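Local atomic coordinates of putative acetyltransferase Ta0821 (Thermoplasma acidophilum DSM 1728, PDB entry 3C26), a protein that probably transfers an acyl group, most likely acetyl from acetyl-CoA, to an unspecified acceptor, as other members of the GNAT acetyltransferase family do. Residues 173-178 and 242-247; 204-209 and 215-220; 227-232 and 251-256. One frame throughout, in Å; residues are numbered along the deposited sequence.

Contact 1 of 3, residues 173-178 and 242-247; sequences RCFFID and YVRKAL. With EDO (1,2-ethanediol), chain F.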
loop_
_atom_site.group_PDB
_atom_site.type_symbol
_atom_site.label_atom_id
_atom_site.label_comp_id
_atom_site.label_asym_id
_atom_site.label_seq_id
_atom_site.Cartn_x
_atom_site.Cartn_y
_atom_site.Cartn_z
ATOM N N ARG A 173 -16.877 -1.794 23.229
ATOM C CA ARG A 173 -16.744 -2.954 24.108
ATOM C C ARG A 173 -15.906 -4.047 23.541
ATOM O O ARG A 173 -15.748 -5.063 24.170
ATOM C CB ARG A 173 -18.085 -3.575 24.408
ATOM C CG ARG A 173 -18.528 -3.390 25.773
ATOM C CD ARG A 173 -18.707 -1.988 26.040
ATOM N NE ARG A 173 -18.783 -1.746 27.470
ATOM C CZ ARG A 173 -18.662 -0.550 27.999
ATOM N NH1 ARG A 173 -18.441 0.520 27.210
ATOM N NH2 ARG A 173 -18.743 -0.435 29.313
ATOM N N CYS A 174 -15.486 -3.883 22.297
ATOM C CA CYS A 174 -14.518 -4.834 21.680
ATOM C C CYS A 174 -13.348 -4.007 21.310
ATOM O O CYS A 174 -13.513 -2.888 20.830
ATOM C CB CYS A 174 -15.052 -5.565 20.465
ATOM S SG CYS A 174 -16.546 -6.447 20.769
ATOM N N PHE A 175 -12.177 -4.570 21.578
ATOM C CA PHE A 175 -10.895 -3.902 21.451
ATOM C C PHE A 175 -9.794 -4.812 20.976
ATOM O O PHE A 175 -9.823 -6.001 21.179
ATOM C CB PHE A 175 -10.362 -3.459 22.839
ATOM C CG PHE A 175 -11.393 -2.936 23.778
ATOM C CD1 PHE A 175 -12.090 -3.800 24.611
ATOM C CD2 PHE A 175 -11.595 -1.562 23.898
ATOM C CE1 PHE A 175 -13.012 -3.326 25.476
ATOM C CE2 PHE A 175 -12.533 -1.070 24.782
ATOM C CZ PHE A 175 -13.242 -1.953 25.571
ATOM N N PHE A 176 -8.799 -4.193 20.363
ATOM C CA PHE A 176 -7.555 -4.863 19.995
ATOM C C PHE A 176 -6.650 -4.715 21.176
ATOM O O PHE A 176 -6.331 -3.604 21.581
ATOM C CB PHE A 176 -6.882 -4.270 18.754
ATOM C CG PHE A 176 -6.815 -5.206 17.594
ATOM C CD1 PHE A 176 -6.339 -6.494 17.753
ATOM C CD2 PHE A 176 -7.155 -4.788 16.330
ATOM C CE1 PHE A 176 -6.233 -7.376 16.690
ATOM C CE2 PHE A 176 -7.058 -5.667 15.254
ATOM C CZ PHE A 176 -6.578 -6.971 15.456
ATOM N N ILE A 177 -6.307 -5.838 21.788
ATOM C CA ILE A 177 -5.351 -5.837 22.847
ATOM C C ILE A 177 -4.307 -6.925 22.585
ATOM O O ILE A 177 -4.640 -8.098 22.397
ATOM C CB ILE A 177 -6.003 -6.050 24.182
ATOM C CG1 ILE A 177 -7.010 -4.916 24.458
ATOM C CG2 ILE A 177 -4.976 -6.061 25.301
ATOM C CD1 ILE A 177 -7.544 -4.945 25.868
ATOM N N ASP A 178 -3.049 -6.530 22.578
ATOM C CA ASP A 178 -1.966 -7.502 22.309
ATOM C C ASP A 178 -2.321 -8.420 21.145
ATOM O O ASP A 178 -2.274 -9.645 21.250
ATOM C CB ASP A 178 -1.669 -8.336 23.549
ATOM C CG ASP A 178 -0.471 -9.290 23.369
ATOM O OD1 ASP A 178 0.441 -8.979 22.619
ATOM O OD2 ASP A 178 -0.435 -10.348 24.021
ATOM N N TYR A 242 -2.467 1.818 14.714
ATOM C CA TYR A 242 -3.573 1.046 14.163
ATOM C C TYR A 242 -4.796 1.673 14.782
ATOM O O TYR A 242 -5.016 1.567 15.974
ATOM C CB TYR A 242 -3.440 -0.412 14.534
ATOM C CG TYR A 242 -2.208 -1.104 13.970
ATOM C CD1 TYR A 242 -0.985 -1.060 14.618
ATOM C CD2 TYR A 242 -2.296 -1.832 12.819
ATOM C CE1 TYR A 242 0.094 -1.724 14.132
ATOM C CE2 TYR A 242 -1.217 -2.519 12.317
ATOM C CZ TYR A 242 -0.017 -2.453 12.963
ATOM O OH TYR A 242 1.062 -3.097 12.402
ATOM N N VAL A 243 -5.555 2.377 13.962
ATOM C CA VAL A 243 -6.664 3.213 14.434
ATOM C C VAL A 243 -8.010 2.691 13.989
ATOM O O VAL A 243 -8.196 2.369 12.853
ATOM C CB VAL A 243 -6.487 4.685 13.979
ATOM C CG1 VAL A 243 -7.567 5.581 14.580
ATOM C CG2 VAL A 243 -5.123 5.219 14.393
ATOM N N ARG A 244 -8.931 2.564 14.940
ATOM C CA ARG A 244 -10.226 2.027 14.634
ATOM C C ARG A 244 -10.874 2.876 13.541
ATOM O O ARG A 244 -10.868 4.095 13.592
ATOM C CB ARG A 244 -11.119 1.904 15.888
ATOM C CG ARG A 244 -12.440 1.139 15.588
ATOM C CD ARG A 244 -13.461 1.310 16.677
ATOM N NE ARG A 244 -13.032 0.841 17.991
ATOM C CZ ARG A 244 -13.179 -0.391 18.467
ATOM N NH1 ARG A 244 -13.681 -1.352 17.740
ATOM N NH2 ARG A 244 -12.778 -0.656 19.688
ATOM N N LYS A 245 -11.410 2.202 12.536
ATOM C CA LYS A 245 -12.002 2.862 11.338
ATOM C C LYS A 245 -12.857 4.126 11.628
ATOM O O LYS A 245 -12.674 5.203 11.003
ATOM C CB LYS A 245 -12.797 1.827 10.546
ATOM C CG LYS A 245 -13.396 2.328 9.270
ATOM C CD LYS A 245 -12.331 2.818 8.362
ATOM C CE LYS A 245 -12.750 2.794 6.915
ATOM N NZ LYS A 245 -11.688 3.360 6.019
ATOM N N ALA A 246 -13.729 4.012 12.615
ATOM C CA ALA A 246 -14.682 5.078 12.902
ATOM C C ALA A 246 -13.968 6.320 13.327
ATOM O O ALA A 246 -14.475 7.426 13.105
ATOM C CB ALA A 246 -15.710 4.675 13.947
ATOM N N LEU A 247 -12.783 6.148 13.907
ATOM C CA LEU A 247 -11.967 7.286 14.345
ATOM C C LEU A 247 -11.076 7.819 13.226
ATOM O O LEU A 247 -10.706 9.002 13.183
ATOM C CB LEU A 247 -11.026 6.872 15.466
ATOM C CG LEU A 247 -11.553 6.307 16.768
ATOM C CD1 LEU A 247 -10.402 6.278 17.695
ATOM C CD2 LEU A 247 -12.608 7.184 17.324
HETATM C C1 EDO F . -9.118 2.403 4.739
HETATM O O1 EDO F . -9.859 1.610 5.689
HETATM C C2 EDO F . -7.738 1.817 4.419
HETATM O O2 EDO F . -7.802 0.938 3.287
#

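Contact 2 of 3, residues 204-209 and 215-220; sequences TFVYFD and IDLFVN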
loop_
_atom_site.group_PDB
_atom_site.type_symbol
_atom_site.label_atom_id
_atom_site.label_comp_id
_atom_site.label_asym_id
_atom_site.label_seq_id
_atom_site.Cartn_x
_atom_site.Cartn_y
_atom_site.Cartn_z
ATOM N N THR A 204 -10.487 7.744 25.811
ATOM C CA THR A 204 -9.195 7.219 25.342
ATOM C C THR A 204 -9.010 5.756 25.785
ATOM O O THR A 204 -9.174 5.385 26.923
ATOM C CB THR A 204 -7.986 8.032 25.824
ATOM O OG1 THR A 204 -8.175 9.425 25.529
ATOM C CG2 THR A 204 -6.763 7.559 25.106
ATOM N N PHE A 205 -8.723 4.912 24.816
ATOM C CA PHE A 205 -8.475 3.517 25.096
ATOM C C PHE A 205 -7.466 3.033 24.070
ATOM O O PHE A 205 -7.816 2.710 22.947
ATOM C CB PHE A 205 -9.773 2.726 25.047
ATOM C CG PHE A 205 -9.665 1.336 25.608
ATOM C CD1 PHE A 205 -10.499 0.908 26.614
ATOM C CD2 PHE A 205 -8.682 0.485 25.167
ATOM C CE1 PHE A 205 -10.379 -0.379 27.132
ATOM C CE2 PHE A 205 -8.553 -0.782 25.668
ATOM C CZ PHE A 205 -9.402 -1.228 26.645
ATOM N N VAL A 206 -6.197 3.065 24.479
ATOM C CA VAL A 206 -5.061 2.717 23.644
ATOM C C VAL A 206 -4.190 1.599 24.238
ATOM O O VAL A 206 -3.774 1.611 25.394
ATOM C CB VAL A 206 -4.127 3.970 23.393
ATOM C CG1 VAL A 206 -2.942 3.644 22.490
ATOM C CG2 VAL A 206 -4.921 5.112 22.809
ATOM N N TYR A 207 -3.959 0.621 23.410
ATOM C CA TYR A 207 -3.042 -0.453 23.754
ATOM C C TYR A 207 -1.706 -0.184 23.041
ATOM O O TYR A 207 -1.677 0.086 21.852
ATOM C CB TYR A 207 -3.610 -1.813 23.338
ATOM C CG TYR A 207 -2.611 -2.898 23.611
ATOM C CD1 TYR A 207 -2.507 -3.488 24.855
ATOM C CD2 TYR A 207 -1.697 -3.265 22.631
ATOM C CE1 TYR A 207 -1.547 -4.471 25.098
ATOM C CE2 TYR A 207 -0.736 -4.208 22.870
ATOM C CZ TYR A 207 -0.650 -4.798 24.081
ATOM O OH TYR A 207 0.353 -5.739 24.236
ATOM N N PHE A 208 -0.615 -0.223 23.793
ATOM C CA PHE A 208 0.709 -0.019 23.235
ATOM C C PHE A 208 1.686 -1.166 23.532
ATOM O O PHE A 208 1.572 -1.867 24.526
ATOM C CB PHE A 208 1.326 1.343 23.650
ATOM C CG PHE A 208 1.645 1.453 25.088
ATOM C CD1 PHE A 208 2.880 1.031 25.583
ATOM C CD2 PHE A 208 0.740 2.022 25.957
ATOM C CE1 PHE A 208 3.154 1.107 26.931
ATOM C CE2 PHE A 208 1.018 2.090 27.282
ATOM C CZ PHE A 208 2.248 1.657 27.770
ATOM N N ASP A 209 2.624 -1.330 22.598
ATOM C CA ASP A 209 3.653 -2.357 22.659
ATOM C C ASP A 209 4.959 -1.765 22.145
ATOM O O ASP A 209 5.126 -1.487 20.968
ATOM C CB ASP A 209 3.236 -3.593 21.827
ATOM C CG ASP A 209 4.213 -4.756 21.964
ATOM O OD1 ASP A 209 5.089 -4.690 22.814
ATOM O OD2 ASP A 209 4.102 -5.738 21.197
ATOM N N ILE A 215 7.508 1.181 18.266
ATOM C CA ILE A 215 6.332 1.085 19.123
ATOM C C ILE A 215 5.102 1.016 18.273
ATOM O O ILE A 215 4.977 1.720 17.270
ATOM C CB ILE A 215 6.161 2.320 20.080
ATOM C CG1 ILE A 215 7.448 2.630 20.842
ATOM C CG2 ILE A 215 5.007 2.115 21.077
ATOM C CD1 ILE A 215 7.462 4.019 21.493
ATOM N N ASP A 216 4.238 0.072 18.627
ATOM C CA ASP A 216 2.941 -0.050 18.009
ATOM C C ASP A 216 1.887 0.433 19.011
ATOM O O ASP A 216 1.974 0.119 20.197
ATOM C CB ASP A 216 2.619 -1.534 17.663
ATOM C CG ASP A 216 3.549 -2.152 16.600
ATOM O OD1 ASP A 216 3.962 -1.482 15.641
ATOM O OD2 ASP A 216 3.849 -3.353 16.713
ATOM N N LEU A 217 0.926 1.212 18.510
ATOM C CA LEU A 217 -0.202 1.708 19.269
ATOM C C LEU A 217 -1.486 1.387 18.566
ATOM O O LEU A 217 -1.656 1.698 17.397
ATOM C CB LEU A 217 -0.098 3.243 19.542
ATOM C CG LEU A 217 1.254 3.649 20.195
ATOM C CD1 LEU A 217 2.294 4.081 19.160
ATOM C CD2 LEU A 217 1.040 4.768 21.231
ATOM N N PHE A 218 -2.379 0.729 19.279
ATOM C CA PHE A 218 -3.701 0.412 18.788
ATOM C C PHE A 218 -4.732 1.346 19.413
ATOM O O PHE A 218 -5.071 1.259 20.597
ATOM C CB PHE A 218 -4.073 -1.018 19.114
ATOM C CG PHE A 218 -3.387 -2.009 18.296
ATOM C CD1 PHE A 218 -2.042 -2.283 18.485
ATOM C CD2 PHE A 218 -4.066 -2.651 17.268
ATOM C CE1 PHE A 218 -1.406 -3.217 17.703
ATOM C CE2 PHE A 218 -3.425 -3.620 16.477
ATOM C CZ PHE A 218 -2.107 -3.880 16.680
ATOM N N VAL A 219 -5.257 2.235 18.596
ATOM C CA VAL A 219 -6.194 3.241 19.086
ATOM C C VAL A 219 -7.586 2.708 18.925
ATOM O O VAL A 219 -8.175 2.751 17.851
ATOM C CB VAL A 219 -6.023 4.557 18.373
ATOM C CG1 VAL A 219 -6.921 5.672 19.013
ATOM C CG2 VAL A 219 -4.566 4.940 18.444
ATOM N N ASN A 220 -8.086 2.203 20.038
ATOM C CA ASN A 220 -9.432 1.607 20.139
ATOM C C ASN A 220 -10.554 2.620 20.339
ATOM O O ASN A 220 -11.715 2.361 20.024
ATOM C CB ASN A 220 -9.451 0.593 21.276
ATOM C CG ASN A 220 -8.637 -0.667 20.951
ATOM O OD1 ASN A 220 -8.915 -1.332 19.961
ATOM N ND2 ASN A 220 -7.631 -0.978 21.771
HETATM O O HOH W 1 3.450 -5.168 18.811
#

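Contact 3 of 3, residues 227-232 and 251-256; sequences SFIEKY and LPYVPA. With EDO (1,2-ethanediol), chain H.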
loop_
_atom_site.group_PDB
_atom_site.type_symbol
_atom_site.label_atom_id
_atom_site.label_comp_id
_atom_site.label_asym_id
_atom_site.label_seq_id
_atom_site.Cartn_x
_atom_site.Cartn_y
_atom_site.Cartn_z
ATOM N N SER A 227 -5.034 14.490 17.771
ATOM C CA SER A 227 -4.115 15.051 18.790
ATOM C C SER A 227 -3.277 13.971 19.419
ATOM O O SER A 227 -2.095 14.162 19.739
ATOM C CB SER A 227 -4.867 15.788 19.908
ATOM O OG SER A 227 -5.298 17.052 19.467
ATOM N N PHE A 228 -3.912 12.823 19.609
ATOM C CA PHE A 228 -3.208 11.681 20.195
ATOM C C PHE A 228 -2.041 11.261 19.281
ATOM O O PHE A 228 -0.913 11.004 19.714
ATOM C CB PHE A 228 -4.158 10.500 20.463
ATOM C CG PHE A 228 -3.481 9.373 21.165
ATOM C CD1 PHE A 228 -3.406 9.345 22.545
ATOM C CD2 PHE A 228 -2.827 8.372 20.430
ATOM C CE1 PHE A 228 -2.716 8.314 23.197
ATOM C CE2 PHE A 228 -2.134 7.369 21.059
ATOM C CZ PHE A 228 -2.070 7.341 22.449
ATOM N N ILE A 229 -2.306 11.222 17.994
ATOM C CA ILE A 229 -1.268 10.820 17.054
ATOM C C ILE A 229 -0.186 11.871 16.958
ATOM O O ILE A 229 1.002 11.569 16.902
ATOM C CB ILE A 229 -1.842 10.579 15.654
ATOM C CG1 ILE A 229 -2.586 9.250 15.640
ATOM C CG2 ILE A 229 -0.745 10.558 14.640
ATOM C CD1 ILE A 229 -3.453 9.111 14.478
ATOM N N GLU A 230 -0.612 13.121 16.907
ATOM C CA GLU A 230 0.340 14.231 16.733
ATOM C C GLU A 230 1.327 14.292 17.896
ATOM O O GLU A 230 2.503 14.599 17.713
ATOM C CB GLU A 230 -0.375 15.563 16.578
ATOM C CG GLU A 230 0.563 16.759 16.644
ATOM C CD GLU A 230 1.532 16.793 15.471
ATOM O OE1 GLU A 230 1.268 16.096 14.469
ATOM O OE2 GLU A 230 2.543 17.542 15.538
ATOM N N LYS A 231 0.843 13.949 19.083
ATOM C CA LYS A 231 1.674 13.951 20.303
ATOM C C LYS A 231 2.712 12.839 20.359
ATOM O O LYS A 231 3.871 13.057 20.717
ATOM C CB LYS A 231 0.824 13.769 21.559
ATOM C CG LYS A 231 1.649 13.503 22.813
ATOM C CD LYS A 231 0.809 13.591 24.115
ATOM N N TYR A 232 2.277 11.639 19.994
ATOM C CA TYR A 232 3.109 10.440 20.166
ATOM C C TYR A 232 3.869 9.957 18.933
ATOM O O TYR A 232 4.724 9.075 19.028
ATOM C CB TYR A 232 2.244 9.299 20.685
ATOM C CG TYR A 232 1.736 9.490 22.076
ATOM C CD1 TYR A 232 2.578 9.326 23.185
ATOM C CD2 TYR A 232 0.414 9.808 22.306
ATOM C CE1 TYR A 232 2.101 9.490 24.475
ATOM C CE2 TYR A 232 -0.064 9.983 23.585
ATOM C CZ TYR A 232 0.773 9.818 24.664
ATOM O OH TYR A 232 0.253 9.998 25.934
ATOM N N LEU A 251 -9.305 11.702 10.647
ATOM C CA LEU A 251 -7.875 12.039 10.555
ATOM C C LEU A 251 -7.549 12.649 9.173
ATOM O O LEU A 251 -8.171 12.290 8.191
ATOM C CB LEU A 251 -7.004 10.792 10.785
ATOM C CG LEU A 251 -6.937 10.228 12.202
ATOM C CD1 LEU A 251 -6.164 8.884 12.227
ATOM C CD2 LEU A 251 -6.328 11.201 13.187
ATOM N N PRO A 252 -6.565 13.566 9.085
ATOM C CA PRO A 252 -6.212 14.134 7.755
ATOM C C PRO A 252 -5.545 13.178 6.771
ATOM O O PRO A 252 -5.763 13.252 5.579
ATOM C CB PRO A 252 -5.200 15.246 8.090
ATOM C CG PRO A 252 -4.744 14.978 9.469
ATOM C CD PRO A 252 -5.948 14.342 10.170
ATOM N N TYR A 253 -4.708 12.303 7.261
ATOM C CA TYR A 253 -3.989 11.385 6.396
ATOM C C TYR A 253 -4.935 10.298 5.991
ATOM O O TYR A 253 -5.734 9.836 6.788
ATOM C CB TYR A 253 -2.835 10.713 7.124
ATOM C CG TYR A 253 -2.396 11.439 8.340
ATOM C CD1 TYR A 253 -3.014 11.194 9.563
ATOM C CD2 TYR A 253 -1.391 12.382 8.287
ATOM C CE1 TYR A 253 -2.652 11.859 10.697
ATOM C CE2 TYR A 253 -1.012 13.061 9.443
ATOM C CZ TYR A 253 -1.647 12.785 10.638
ATOM O OH TYR A 253 -1.289 13.447 11.794
ATOM N N VAL A 254 -4.839 9.909 4.733
ATOM C CA VAL A 254 -5.572 8.782 4.209
ATOM C C VAL A 254 -4.620 7.575 4.109
ATOM O O VAL A 254 -3.700 7.588 3.298
ATOM C CB VAL A 254 -6.092 9.090 2.834
ATOM C CG1 VAL A 254 -6.790 7.876 2.231
ATOM C CG2 VAL A 254 -7.002 10.304 2.882
ATOM N N PRO A 255 -4.845 6.520 4.922
ATOM C CA PRO A 255 -3.952 5.380 4.841
ATOM C C PRO A 255 -4.170 4.537 3.588
ATOM O O PRO A 255 -5.248 4.508 3.010
ATOM C CB PRO A 255 -4.332 4.585 6.080
ATOM C CG PRO A 255 -5.848 4.748 6.096
ATOM C CD PRO A 255 -6.092 6.174 5.639
ATOM N N ALA A 256 -3.111 3.873 3.188
ATOM C CA ALA A 256 -3.115 3.013 2.032
ATOM C C ALA A 256 -3.608 1.642 2.425
ATOM O O ALA A 256 -4.116 0.892 1.598
ATOM C CB ALA A 256 -1.742 2.908 1.442
HETATM C C1 EDO H . -4.349 -1.249 -0.508
HETATM O O1 EDO H . -3.112 -1.182 0.220
HETATM C C2 EDO H . -5.196 -2.386 0.028
HETATM O O2 EDO H . -5.611 -1.910 1.290
#

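Contact 1 of 3, residues 173-178 and 242-247
R244 reaches across to the backbone of C174, and its side chain is worth following from the root outward. CB points toward strand 174-177, and CG continues anti to the backbone N (chi1 -172°), which carries the aliphatic part outward as a nearly straight rod; a bend at chi3 (-60°) then swings the guanidinium toward C174. NE is hydrogen-bonded to the carbonyl oxygen of N220. NH1 forms a salt bridge with E144 and is also hydrogen-bonded to the hydroxyl of Y181. R244 NH2 crosses the contact, donating to C174 O at 2.6 Å, with 161° at the hydrogen. The acceptor sits at the edge of the guanidinium, near its plane, and the nitrogen in turn lies in the plane of the C174 carbonyl. R244 NH2 also passes F175, 4.1 Å from F175 CA and 4.5 Å from F175 CD2, obliquely to the ring. With all three nitrogens engaged and W172 adding a cation-pi contact, the buried group is probably held in one orientation. A leucine here would probably leave the C174 carbonyl without this donor and the E144 carboxylate without its salt-bridge mate. C174 itself is tied by a disulfide to C183 on the neighbouring strand 180-183. R244 holds the N-cap position, and R244 O accepts a hydrogen bond from L247 N at 2.8 Å. The guanidinium thus bridges the two-stranded hairpin of 174-177 and 180-183 to the junction where strand 237-243 runs into helix 245-248, with strands 141-153 and 214-221 alongside.

Contact 2 of 3, residues 204-209 and 215-220
The F205 ring and the N220 amide meet with their planes 78° apart, N220 ND2 standing 3.8 Å from F205 CD2 and oblique to the ring. F175 stacks on the F205 ring, while N220 OD1 is taken up by the hydroxyl of Y146 and the backbone N of F176. Next along, the Y207 and F218 rings touch at an edge: F218 CD1 lies near the plane of the Y207 ring, 4.3 Å from Y207 CD2. Y207 O sits at the edge of the F218 ring, which also stacks with Y242. F218 CG is anti to its own carbonyl carbon (chi1 -74°), which leaves the ring lying alongside the neighbouring strand's carbonyl. Two backbone hydrogen bonds join this pair: F218 N to Y207 O at 2.7 Å, almost straight (174° at the hydrogen), and Y207 N to F218 O. In the next hydrogen-bonded pair the D209 and D216 carboxylates share a water that donates to D209 OD2 at 2.5 Å and to D216 OD2 at 2.8 Å, which probably eases the repulsion of two like charges; K51 makes a salt bridge to D209 OD2, and the hydroxyl of T44 is hydrogen-bonded to D216 OD1. On the other face, V206 CG1 rests 4.1 Å from L217 CB and F208 CB lies 4.2 Å from L217 CG; helix 225-232 covers V206 and L217 through F228. Strands 204-211 and 214-221, paired antiparallel from V206-V219 to D209-D216, alternately non-hydrogen-bonded and hydrogen-bonded, make a beta hairpin with Y207, F218, D209 and D216 on one face, V206, F208, L217 and V219 on the other.

Contact 3 of 3, residues 227-232 and 251-256
I229 and L251 meet tip to tip, and this closest approach is apolar. I229 CD1 comes within 3.5 Å of L251 CD1 and 3.8 Å of L251 CD2, so one methyl of the isoleucine nestles against both branches of the leucine. It gets there because CG1 is anti to the carbonyl carbon (chi1 -75°) and the chain then runs on extended. F151 and F241 add their side chains to I229, and Y149 packs on L251.

The other cross-contact pairs an aliphatic branch with a hydroxyl: I229 CG2 lies 4.1 Å from Y253 OH, the side chains running alongside one another, antiparallel. One face of the Y253 ring is covered by its neighbour P252, and F151 of the second subunit also packs on Y253.

The polar bonds nearby serve other partners. L251 O accepts from Q152 NE2 of the second subunit. At the end of the segment, A256 O takes hydrogen bonds from both hydroxyls of an ethanediol that is probably a crystallisation additive.

Between helix 225-232 and the loop, then, the contact rests on apolar side chains, while L251 O and the backbones of P252 and V254 are hydrogen-bonded to the second subunit.

In the fold
The three contacts lie on the same side of the chain's centre, contacts 1 and 2 about 8 Å apart between centres, 2 and 3 about 13 Å, and 1 and 3 about 15 Å. In sequence, both strands of contact 2 fall inside the loop closed by contact 1, and contact 3 opens after the hairpin, its segments alternating with those of contact 1. Strands 214-221 and 237-243 are neighbours, hydrogen-bonded between Y242 and L217 and V219, which joins contacts 1 and 2. Helix 225-232, between those strands in sequence, packs F228 on the hairpin and I229 on V243. Together they form a continuous set of touching elements from the 174-177/180-183 hairpin to the loop that meets the second subunit.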